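Local coordinates for TetR-like transcriptional regulator (PDB 3F1B), which probably binds cis-regulatory DNA as a dimeric transcription factor of the TetR family, using an N-terminal helix-turn-helix, at residues A[87-92]-A[187-191]; A[22-27]-A[39-44]. All coordinates share one frame; numbering follows the deposited sequence.

Contact 1: residues A[87-92]-A[187-191]; sequences PREQLR and ESLAW
Trp191 reaches across from helix 179-196 and lays one face of its indole under the side chain of Arg88 on helix 87-104. With its CG anti to the carbonyl carbon (chi1 -54°), the indole projects at the first turn of the other helix. The Arg88 chain bends at chi2 and chi3, which folds the guanidinium back over the six-membered ring: CZ lies 4.8 Å from the ring centroid in a cation-pi contact, the two planes only 17° apart. Lower on the same chain, Arg88 CG packs 3.7 Å from Trp191 NE1. Leu91 CD1 meets the indole obliquely, 3.8 Å from NE1, and also touches Ala190 CB at 3.9 Å. Replacing Trp191 by alanine removes the indole, which is likely to leave the Arg88 guanidinium without its aromatic partner and to open a gap beside Leu91 CD1. Farther along, Arg92 and Glu187 run side by side, Arg92 CG 4.0 Å from Glu187 OE1, but their charged ends do not pair. Arg92 instead turns back to its own helix, NH2 making a salt bridge of 2.7 Å to Glu89 OE1. Leu140 of helix 126-143 and Leu161 of helix 153-173 add to the apolar side around Leu91. The segment axes, 11.2 Å apart and inclined at 140°, make this a roughly antiparallel helix pair of the all-helical C-terminal domain of a TetR-like regulator.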
loop_
_atom_site.group_PDB
_atom_site.type_symbol
_atom_site.label_atom_id
_atom_site.label_comp_id
_atom_site.label_asym_id
_atom_site.label_seq_id
_atom_site.Cartn_x
_atom_site.Cartn_y
_atom_site.Cartn_z
ATOM N N PRO A 87 -1.355 -27.331 3.834
ATOM C CA PRO A 87 -1.455 -25.999 3.220
ATOM C C PRO A 87 -2.363 -25.102 4.052
ATOM O O PRO A 87 -1.964 -23.990 4.431
ATOM C CB PRO A 87 -2.115 -26.290 1.868
ATOM C CG PRO A 87 -1.923 -27.825 1.646
ATOM C CD PRO A 87 -1.141 -28.364 2.805
ATOM N N ARG A 88 -3.552 -25.616 4.384
ATOM C CA ARG A 88 -4.563 -24.864 5.117
ATOM C C ARG A 88 -4.009 -24.315 6.445
ATOM O O ARG A 88 -4.309 -23.174 6.850
ATOM C CB ARG A 88 -5.689 -25.809 5.444
ATOM C CG ARG A 88 -6.994 -25.389 4.962
ATOM C CD ARG A 88 -7.700 -26.647 4.384
ATOM N NE ARG A 88 -7.302 -26.953 2.993
ATOM C CZ ARG A 88 -6.182 -27.592 2.619
ATOM N NH1 ARG A 88 -5.291 -28.022 3.513
ATOM N NH2 ARG A 88 -5.947 -27.812 1.327
ATOM N N GLU A 89 -3.213 -25.141 7.133
ATOM C CA GLU A 89 -2.776 -24.822 8.475
ATOM C C GLU A 89 -1.582 -23.879 8.389
ATOM O O GLU A 89 -1.391 -23.032 9.262
ATOM C CB GLU A 89 -2.457 -26.089 9.248
ATOM C CG GLU A 89 -1.929 -25.839 10.641
ATOM C CD GLU A 89 -2.915 -25.121 11.551
ATOM O OE1 GLU A 89 -2.437 -24.536 12.552
ATOM O OE2 GLU A 89 -4.147 -25.143 11.300
ATOM N N GLN A 90 -0.813 -23.995 7.314
ATOM C CA GLN A 90 0.258 -23.029 7.065
ATOM C C GLN A 90 -0.283 -21.637 6.828
ATOM O O GLN A 90 0.132 -20.695 7.483
ATOM C CB GLN A 90 1.075 -23.456 5.890
ATOM C CG GLN A 90 1.836 -24.699 6.159
ATOM C CD GLN A 90 2.668 -25.103 4.978
ATOM O OE1 GLN A 90 3.823 -25.537 5.133
ATOM N NE2 GLN A 90 2.097 -24.964 3.777
ATOM N N LEU A 91 -1.252 -21.543 5.928
ATOM C CA LEU A 91 -2.020 -20.309 5.667
ATOM C C LEU A 91 -2.683 -19.752 6.930
ATOM O O LEU A 91 -2.449 -18.597 7.306
ATOM C CB LEU A 91 -3.081 -20.564 4.584
ATOM C CG LEU A 91 -3.622 -19.386 3.737
ATOM C CD1 LEU A 91 -5.153 -19.201 3.834
ATOM C CD2 LEU A 91 -2.921 -18.084 3.973
ATOM N N ARG A 92 -3.489 -20.566 7.604
ATOM C CA ARG A 92 -4.033 -20.126 8.883
ATOM C C ARG A 92 -2.940 -19.645 9.890
ATOM O O ARG A 92 -3.105 -18.583 10.539
ATOM C CB ARG A 92 -4.950 -21.185 9.472
ATOM C CG ARG A 92 -5.460 -20.892 10.883
ATOM C CD ARG A 92 -6.392 -22.068 11.257
ATOM N NE ARG A 92 -6.164 -22.885 12.482
ATOM C CZ ARG A 92 -5.053 -22.987 13.229
ATOM N NH1 ARG A 92 -5.045 -23.786 14.293
ATOM N NH2 ARG A 92 -3.949 -22.312 12.940
ATOM N N GLU A 187 -9.136 -16.232 5.580
ATOM C CA GLU A 187 -9.064 -17.647 5.261
ATOM C C GLU A 187 -10.108 -17.977 4.205
ATOM O O GLU A 187 -9.835 -18.743 3.276
ATOM C CB GLU A 187 -9.306 -18.559 6.471
ATOM C CG GLU A 187 -8.223 -18.558 7.519
ATOM C CD GLU A 187 -8.662 -19.287 8.775
ATOM O OE1 GLU A 187 -8.583 -18.685 9.892
ATOM O OE2 GLU A 187 -9.102 -20.463 8.636
ATOM N N SER A 188 -11.313 -17.435 4.351
ATOM C CA SER A 188 -12.365 -17.856 3.420
ATOM C C SER A 188 -12.313 -17.113 2.067
ATOM O O SER A 188 -12.655 -17.661 1.033
ATOM C CB SER A 188 -13.744 -17.783 4.069
ATOM O OG SER A 188 -14.125 -16.439 4.274
ATOM N N LEU A 189 -11.867 -15.872 2.076
ATOM C CA LEU A 189 -11.533 -15.209 0.833
ATOM C C LEU A 189 -10.581 -16.093 0.018
ATOM O O LEU A 189 -10.694 -16.182 -1.194
ATOM C CB LEU A 189 -10.877 -13.890 1.167
ATOM C CG LEU A 189 -10.338 -12.946 0.110
ATOM C CD1 LEU A 189 -10.143 -11.614 0.792
ATOM C CD2 LEU A 189 -9.031 -13.420 -0.545
ATOM N N ALA A 190 -9.656 -16.763 0.701
ATOM C CA ALA A 190 -8.610 -17.538 0.058
ATOM C C ALA A 190 -9.152 -18.864 -0.465
ATOM O O ALA A 190 -8.831 -19.262 -1.585
ATOM C CB ALA A 190 -7.480 -17.790 1.016
ATOM N N TRP A 191 -9.951 -19.560 0.346
ATOM C CA TRP A 191 -10.493 -20.877 -0.075
ATOM C C TRP A 191 -11.821 -20.788 -0.866
ATOM O O TRP A 191 -12.195 -21.738 -1.563
ATOM C CB TRP A 191 -10.575 -21.872 1.099
ATOM C CG TRP A 191 -9.261 -22.048 1.840
ATOM C CD1 TRP A 191 -9.012 -21.735 3.154
ATOM C CD2 TRP A 191 -8.015 -22.561 1.310
ATOM N NE1 TRP A 191 -7.702 -22.023 3.472
ATOM C CE2 TRP A 191 -7.066 -22.526 2.361
ATOM C CE3 TRP A 191 -7.612 -23.046 0.056
ATOM C CZ2 TRP A 191 -5.731 -22.962 2.193
ATOM C CZ3 TRP A 191 -6.282 -23.482 -0.107
ATOM C CH2 TRP A 191 -5.362 -23.437 0.958
#

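Contact 2: residues A[22-27]-A[39-44]; sequences AAVDVF and AIAAKA
Ile40 turns CG1 anti to its carbonyl carbon (chi1 -66°) and carries CD1 outward with chi2 at 161°, driving the side chain into helix 12-30 as a knob among Ala22, Ala23, Val26 and Phe27. Its CG1 packs 3.8 Å from Val26 CB, CG2 lies over the backbone of Ala23, and CD1 approaches the Phe27 ring obliquely, 4.1 Å from CZ. Val26 spreads its two methyls along helix 37-43: CG1 meets Ala39 CB at 3.9 Å, while CG2 rests 3.6 Å from Lys43 CG. At the other end, small side chains let the backbones close in, with Ala22 CB 3.5 Å from Ala44 N and near Ala44 CB as well. Leu61 of helix 58-77 also touches Ala23 and Ile40, and Phe62 packs edge-to-face with Phe27, so a third helix backs this core. Lys43 bends at chi2 and crosses Asp25 at about a right angle; Lys43 NZ stays 4.4 Å from Asp25 OD1, too long for a salt bridge. Cohesion between the segments therefore rests chiefly on methyl and methylene packing, with at most a modest electrostatic contribution at the rim, consistent with a small apolar core joining helix 37-43, part of the predicted helix-turn-helix, to helix 12-30.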
loop_
_atom_site.group_PDB
_atom_site.type_symbol
_atom_site.label_atom_id
_atom_site.label_comp_id
_atom_site.label_asym_id
_atom_site.label_seq_id
_atom_site.Cartn_x
_atom_site.Cartn_y
_atom_site.Cartn_z
ATOM N N ALA A 22 12.922 4.257 19.263
ATOM C CA ALA A 22 12.579 5.670 19.188
ATOM C C ALA A 22 12.418 6.132 17.731
ATOM O O ALA A 22 11.646 7.042 17.447
ATOM C CB ALA A 22 13.661 6.479 19.864
ATOM N N ALA A 23 13.183 5.512 16.828
ATOM C CA ALA A 23 13.156 5.834 15.407
ATOM C C ALA A 23 11.853 5.322 14.869
ATOM O O ALA A 23 11.239 5.977 14.018
ATOM C CB ALA A 23 14.298 5.160 14.682
ATOM N N VAL A 24 11.448 4.153 15.353
ATOM C CA VAL A 24 10.223 3.547 14.900
ATOM C C VAL A 24 9.054 4.498 15.205
ATOM O O VAL A 24 8.292 4.882 14.290
ATOM C CB VAL A 24 10.035 2.115 15.456
ATOM C CG1 VAL A 24 8.654 1.595 15.169
ATOM C CG2 VAL A 24 10.960 1.197 14.756
ATOM N N ASP A 25 8.938 4.884 16.470
ATOM C CA ASP A 25 8.026 5.951 16.914
ATOM C C ASP A 25 7.954 7.097 15.923
ATOM O O ASP A 25 6.947 7.285 15.220
ATOM C CB ASP A 25 8.503 6.524 18.253
ATOM C CG ASP A 25 8.456 5.509 19.381
ATOM O OD1 ASP A 25 8.632 5.927 20.549
ATOM O OD2 ASP A 25 8.251 4.294 19.118
ATOM N N VAL A 26 9.051 7.831 15.846
ATOM C CA VAL A 26 9.077 9.027 15.052
ATOM C C VAL A 26 8.759 8.738 13.584
ATOM O O VAL A 26 8.048 9.517 12.942
ATOM C CB VAL A 26 10.411 9.808 15.222
ATOM C CG1 VAL A 26 10.244 11.220 14.697
ATOM C CG2 VAL A 26 10.843 9.840 16.689
ATOM N N PHE A 27 9.255 7.633 13.036
ATOM C CA PHE A 27 8.960 7.350 11.639
ATOM C C PHE A 27 7.470 7.024 11.425
ATOM O O PHE A 27 6.864 7.457 10.434
ATOM C CB PHE A 27 9.808 6.210 11.113
ATOM C CG PHE A 27 11.191 6.598 10.732
ATOM C CD1 PHE A 27 11.422 7.682 9.880
ATOM C CD2 PHE A 27 12.293 5.826 11.193
ATOM C CE1 PHE A 27 12.737 8.038 9.522
ATOM C CE2 PHE A 27 13.588 6.140 10.850
ATOM C CZ PHE A 27 13.824 7.270 10.001
ATOM N N ALA A 39 14.306 14.905 16.223
ATOM C CA ALA A 39 13.185 14.349 16.946
ATOM C C ALA A 39 13.491 12.928 17.425
ATOM O O ALA A 39 13.185 12.580 18.569
ATOM C CB ALA A 39 11.958 14.389 16.080
ATOM N N ILE A 40 14.120 12.116 16.578
ATOM C CA ILE A 40 14.552 10.776 17.015
ATOM C C ILE A 40 15.488 10.844 18.229
ATOM O O ILE A 40 15.249 10.134 19.205
ATOM C CB ILE A 40 15.211 9.926 15.901
ATOM C CG1 ILE A 40 14.203 9.572 14.800
ATOM C CG2 ILE A 40 15.774 8.649 16.492
ATOM C CD1 ILE A 40 14.864 9.151 13.468
ATOM N N ALA A 41 16.552 11.672 18.149
ATOM C CA ALA A 41 17.536 11.866 19.279
ATOM C C ALA A 41 16.866 12.240 20.599
ATOM O O ALA A 41 17.180 11.646 21.630
ATOM C CB ALA A 41 18.616 12.888 18.935
ATOM N N ALA A 42 15.946 13.207 20.569
ATOM C CA ALA A 42 15.122 13.516 21.768
ATOM C C ALA A 42 14.349 12.299 22.313
ATOM O O ALA A 42 14.379 12.054 23.530
ATOM C CB ALA A 42 14.171 14.674 21.505
ATOM N N LYS A 43 13.689 11.550 21.417
ATOM C CA LYS A 43 12.887 10.353 21.784
ATOM C C LYS A 43 13.697 9.246 22.458
ATOM O O LYS A 43 13.264 8.619 23.428
ATOM C CB LYS A 43 12.155 9.780 20.556
ATOM C CG LYS A 43 10.805 10.436 20.276
ATOM C CD LYS A 43 9.606 9.704 20.941
ATOM C CE LYS A 43 8.454 10.672 21.199
ATOM N NZ LYS A 43 7.135 9.980 21.249
ATOM N N ALA A 44 14.876 9.001 21.916
ATOM C CA ALA A 44 15.812 8.057 22.508
ATOM C C ALA A 44 16.513 8.677 23.720
ATOM O O ALA A 44 17.305 8.019 24.391
ATOM C CB ALA A 44 16.832 7.617 21.450
#

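The two contacts lie on opposite sides of the chain's centre, and the centre of each lies about 19 Å from it; their own centres are 37 Å apart and their nearest atoms about 24 Å, so they do not touch. In sequence, both segments of contact 2 come before either segment of contact 1. Contact 2 joins helices of the N-terminal domain, where 39-44 lies in the predicted helix-turn-helix, whereas contact 1 belongs to the C-terminal domain. There Leu189, within segment 187-191, packs on Leu189 of the second subunit, which puts contact 1 beside the dimer interface; the second subunit does not touch the segments of contact 2. Any coupling between them would have to be indirect, probably through the helices that lie between.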